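Local coordinates for protein enterotoxin-like toxin X (Staphylococcus aureus, PDB 5U75) that inhibits phagocytosis and killing by human neutrophils, binding their surface glycoproteins in a sialic acid-dependent manner, and is a secreted staphylococcal superantigen, at residues T78-N86 and L95-Y106. Sequence-based numbering, arbitrary orientation.
Sequences TPKRNITLN and LDHIIRFAHISY
Arg81 reaches from the strand to the end of the helix and grips Ser105 side-on. Arg81 NE donates to Ser105 OG at 2.8 Å, while Arg81 NH2 gives a nearly straight bond (169°) to Ser105 O at 2.9 Å, from above the carbonyl plane. A bend at chi2 folds the chain back, and Arg81 NH1 bonds Lys80 O at 2.8 Å; all three acceptors lie near the guanidinium plane, so its rotation is fixed. Tyr106 CB sits over one guanidinium face. Beyond it, Pro79 lays CG on the Tyr106 ring in a CH-pi contact, 3.5 Å from the ring centroid and 15° off its normal. The opposite ring face carries His103 O, and Tyr106 OH shares a 2.7 Å hydrogen bond with His103 ND1.

Toward the other end of the contact the packing is aliphatic. Ile83 CD1 touches both Ile99 CG1 (3.8 Å) and Ile98 CG2; with CG1 set between backbone N and carbonyl carbon, CD1 gets there while CG2 rests on Ala102 CB. Leu85 CD1 meets Leu95 CD1 at 3.8 Å, the two side chains nearly perpendicular. Strand 81-86 and helix 95-104 run roughly antiparallel (145° between their directions). Helix 92-104 packs on edge strand 75-86 and also on strands 118-123 and 151-160, the helix-on-mixed-sheet core of the C-terminal beta-grasp domain of staphylococcal superantigens.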
loop_
_atom_site.group_PDB
_atom_site.type_symbol
_atom_site.label_atom_id
_atom_site.label_comp_id
_atom_site.label_asym_id
_atom_site.label_seq_id
_atom_site.Cartn_x
_atom_site.Cartn_y
_atom_site.Cartn_z
ATOM N N THR A 78 4.508 -4.959 -13.409
ATOM C CA THR A 78 3.870 -3.650 -13.364
ATOM C C THR A 78 2.384 -3.838 -12.973
ATOM O O THR A 78 1.504 -3.639 -13.791
ATOM C CB THR A 78 3.993 -2.920 -14.726
ATOM O OG1 THR A 78 3.448 -3.737 -15.775
ATOM C CG2 THR A 78 5.446 -2.627 -15.030
ATOM N N PRO A 79 2.120 -4.280 -11.731
ATOM C CA PRO A 79 0.730 -4.568 -11.330
ATOM C C PRO A 79 -0.101 -3.291 -11.330
ATOM O O PRO A 79 0.425 -2.250 -10.990
ATOM C CB PRO A 79 0.882 -5.165 -9.924
ATOM C CG PRO A 79 2.192 -4.647 -9.414
ATOM C CD PRO A 79 3.076 -4.487 -10.622
ATOM N N LYS A 80 -1.361 -3.372 -11.757
ATOM C CA LYS A 80 -2.240 -2.203 -11.806
ATOM C C LYS A 80 -3.249 -2.329 -10.660
ATOM O O LYS A 80 -4.015 -3.297 -10.581
ATOM C CB LYS A 80 -2.927 -2.111 -13.174
ATOM N N ARG A 81 -3.172 -1.386 -9.732
ATOM C CA ARG A 81 -4.031 -1.368 -8.547
ATOM C C ARG A 81 -4.360 0.071 -8.223
ATOM O O ARG A 81 -3.627 0.992 -8.575
ATOM C CB ARG A 81 -3.335 -2.015 -7.353
ATOM C CG ARG A 81 -3.046 -3.506 -7.485
ATOM C CD ARG A 81 -4.309 -4.346 -7.519
ATOM N NE ARG A 81 -4.036 -5.780 -7.528
ATOM C CZ ARG A 81 -3.708 -6.517 -8.597
ATOM N NH1 ARG A 81 -3.557 -5.983 -9.790
ATOM N NH2 ARG A 81 -3.506 -7.827 -8.455
ATOM N N ASN A 82 -5.500 0.275 -7.577
ATOM C CA ASN A 82 -5.887 1.600 -7.149
ATOM C C ASN A 82 -6.807 1.504 -5.945
ATOM O O ASN A 82 -7.404 0.444 -5.694
ATOM C CB ASN A 82 -6.529 2.401 -8.308
ATOM C CG ASN A 82 -7.749 1.731 -8.914
ATOM O OD1 ASN A 82 -8.753 1.518 -8.236
ATOM N ND2 ASN A 82 -7.684 1.429 -10.202
ATOM N N ILE A 83 -6.876 2.583 -5.182
ATOM C CA ILE A 83 -7.709 2.607 -3.995
ATOM C C ILE A 83 -8.721 3.732 -4.115
ATOM O O ILE A 83 -8.396 4.838 -4.522
ATOM C CB ILE A 83 -6.896 2.643 -2.685
ATOM C CG1 ILE A 83 -6.069 3.931 -2.554
ATOM C CG2 ILE A 83 -6.012 1.388 -2.617
ATOM C CD1 ILE A 83 -5.262 4.021 -1.275
ATOM N N THR A 84 -9.963 3.409 -3.781
ATOM C CA THR A 84 -11.074 4.344 -3.889
ATOM C C THR A 84 -11.512 4.681 -2.471
ATOM O O THR A 84 -11.961 3.795 -1.737
ATOM C CB THR A 84 -12.230 3.744 -4.711
ATOM O OG1 THR A 84 -11.758 3.373 -6.018
ATOM C CG2 THR A 84 -13.356 4.767 -4.874
ATOM N N LEU A 85 -11.387 5.962 -2.102
ATOM C CA LEU A 85 -11.590 6.406 -0.725
ATOM C C LEU A 85 -12.539 7.590 -0.644
ATOM O O LEU A 85 -12.654 8.368 -1.593
ATOM C CB LEU A 85 -10.264 6.843 -0.097
ATOM C CG LEU A 85 -9.056 5.902 -0.170
ATOM C CD1 LEU A 85 -7.855 6.616 0.423
ATOM C CD2 LEU A 85 -9.343 4.617 0.572
ATOM N N ASN A 86 -13.172 7.751 0.505
ATOM C CA ASN A 86 -13.899 8.993 0.787
ATOM C C ASN A 86 -12.941 10.165 0.981
ATOM O O ASN A 86 -11.819 9.977 1.483
ATOM C CB ASN A 86 -14.803 8.818 2.006
ATOM C CG ASN A 86 -15.945 7.851 1.731
ATOM O OD1 ASN A 86 -16.296 7.603 0.580
ATOM N ND2 ASN A 86 -16.511 7.295 2.782
ATOM N N LEU A 95 -3.938 5.076 5.974
ATOM C CA LEU A 95 -3.549 5.138 4.551
ATOM C C LEU A 95 -2.440 4.136 4.224
ATOM O O LEU A 95 -2.514 3.401 3.229
ATOM C CB LEU A 95 -3.124 6.571 4.218
ATOM C CG LEU A 95 -3.066 6.964 2.757
ATOM C CD1 LEU A 95 -4.406 6.689 2.061
ATOM C CD2 LEU A 95 -2.674 8.438 2.656
ATOM N N ASP A 96 -1.417 4.101 5.074
ATOM C CA ASP A 96 -0.385 3.033 5.020
ATOM C C ASP A 96 -1.009 1.635 4.955
ATOM O O ASP A 96 -0.655 0.808 4.115
ATOM C CB ASP A 96 0.575 3.184 6.212
ATOM C CG ASP A 96 1.559 2.042 6.327
ATOM O OD1 ASP A 96 2.481 1.917 5.474
ATOM O OD2 ASP A 96 1.391 1.259 7.279
ATOM N N HIS A 97 -1.991 1.381 5.811
ATOM C CA HIS A 97 -2.655 0.096 5.827
ATOM C C HIS A 97 -3.316 -0.247 4.511
ATOM O O HIS A 97 -3.073 -1.309 3.941
ATOM C CB HIS A 97 -3.715 -0.015 6.935
ATOM C CG HIS A 97 -4.335 -1.364 6.978
ATOM N ND1 HIS A 97 -3.749 -2.417 7.641
ATOM C CD2 HIS A 97 -5.403 -1.874 6.324
ATOM C CE1 HIS A 97 -4.463 -3.509 7.442
ATOM N NE2 HIS A 97 -5.467 -3.207 6.634
ATOM N N ILE A 98 -4.166 0.662 4.048
ATOM C CA ILE A 98 -4.953 0.418 2.839
ATOM C C ILE A 98 -4.044 0.279 1.614
ATOM O O ILE A 98 -4.252 -0.599 0.775
ATOM C CB ILE A 98 -6.008 1.533 2.632
ATOM C CG1 ILE A 98 -7.013 1.507 3.798
ATOM C CG2 ILE A 98 -6.707 1.379 1.285
ATOM C CD1 ILE A 98 -7.928 2.710 3.862
ATOM N N ILE A 99 -3.019 1.126 1.536
ATOM C CA ILE A 99 -2.059 1.033 0.451
ATOM C C ILE A 99 -1.358 -0.320 0.444
ATOM O O ILE A 99 -1.293 -0.962 -0.603
ATOM C CB ILE A 99 -1.039 2.181 0.480
ATOM C CG1 ILE A 99 -1.741 3.476 0.078
ATOM C CG2 ILE A 99 0.138 1.902 -0.459
ATOM C CD1 ILE A 99 -0.953 4.725 0.412
ATOM N N ARG A 100 -0.841 -0.762 1.582
ATOM C CA ARG A 100 -0.133 -2.053 1.601
ATOM C C ARG A 100 -1.075 -3.217 1.337
ATOM O O ARG A 100 -0.686 -4.184 0.675
ATOM C CB ARG A 100 0.665 -2.241 2.889
ATOM C CG ARG A 100 1.691 -1.164 3.106
ATOM C CD ARG A 100 2.847 -1.613 3.980
ATOM N NE ARG A 100 3.477 -0.492 4.634
ATOM C CZ ARG A 100 4.652 -0.504 5.261
ATOM N NH1 ARG A 100 5.414 -1.590 5.277
ATOM N NH2 ARG A 100 5.073 0.601 5.856
ATOM N N PHE A 101 -2.333 -3.118 1.797
ATOM C CA PHE A 101 -3.353 -4.100 1.434
ATOM C C PHE A 101 -3.494 -4.265 -0.092
ATOM O O PHE A 101 -3.528 -5.389 -0.608
ATOM C CB PHE A 101 -4.706 -3.710 2.058
ATOM C CG PHE A 101 -5.803 -4.683 1.778
ATOM C CD1 PHE A 101 -6.557 -4.595 0.606
ATOM C CD2 PHE A 101 -6.108 -5.693 2.696
ATOM C CE1 PHE A 101 -7.591 -5.492 0.349
ATOM C CE2 PHE A 101 -7.142 -6.584 2.442
ATOM C CZ PHE A 101 -7.886 -6.486 1.275
ATOM N N ALA A 102 -3.528 -3.137 -0.804
ATOM C CA ALA A 102 -3.575 -3.138 -2.274
ATOM C C ALA A 102 -2.343 -3.808 -2.902
ATOM O O ALA A 102 -2.458 -4.539 -3.896
ATOM C CB ALA A 102 -3.739 -1.729 -2.787
ATOM N N HIS A 103 -1.176 -3.595 -2.302
ATOM C CA HIS A 103 0.044 -4.313 -2.741
ATOM C C HIS A 103 -0.017 -5.812 -2.507
ATOM O O HIS A 103 0.348 -6.605 -3.395
ATOM C CB HIS A 103 1.295 -3.727 -2.099
ATOM C CG HIS A 103 1.671 -2.388 -2.638
ATOM N ND1 HIS A 103 2.668 -2.216 -3.571
ATOM C CD2 HIS A 103 1.170 -1.153 -2.398
ATOM C CE1 HIS A 103 2.782 -0.937 -3.863
ATOM N NE2 HIS A 103 1.884 -0.268 -3.165
ATOM N N ILE A 104 -0.491 -6.217 -1.328
ATOM C CA ILE A 104 -0.696 -7.627 -1.030
ATOM C C ILE A 104 -1.581 -8.291 -2.092
ATOM O O ILE A 104 -1.329 -9.460 -2.460
ATOM C CB ILE A 104 -1.226 -7.855 0.421
ATOM C CG1 ILE A 104 -0.106 -7.566 1.427
ATOM C CG2 ILE A 104 -1.772 -9.287 0.598
ATOM C CD1 ILE A 104 -0.538 -7.549 2.879
ATOM N N SER A 105 -2.576 -7.558 -2.617
ATOM C CA SER A 105 -3.463 -8.101 -3.673
ATOM C C SER A 105 -2.778 -8.462 -5.000
ATOM O O SER A 105 -3.402 -9.137 -5.821
ATOM C CB SER A 105 -4.650 -7.151 -3.962
ATOM O OG SER A 105 -4.267 -6.044 -4.768
ATOM N N TYR A 106 -1.548 -7.991 -5.256
ATOM C CA TYR A 106 -0.773 -8.507 -6.408
ATOM C C TYR A 106 0.320 -9.510 -6.026
ATOM O O TYR A 106 1.003 -10.039 -6.911
ATOM C CB TYR A 106 -0.183 -7.386 -7.271
ATOM C CG TYR A 106 0.894 -6.532 -6.635
ATOM C CD1 TYR A 106 2.163 -7.062 -6.325
ATOM C CD2 TYR A 106 0.680 -5.181 -6.394
ATOM C CE1 TYR A 106 3.139 -6.280 -5.761
ATOM C CE2 TYR A 106 1.673 -4.384 -5.844
ATOM C CZ TYR A 106 2.896 -4.955 -5.532
ATOM O OH TYR A 106 3.874 -4.199 -4.987
#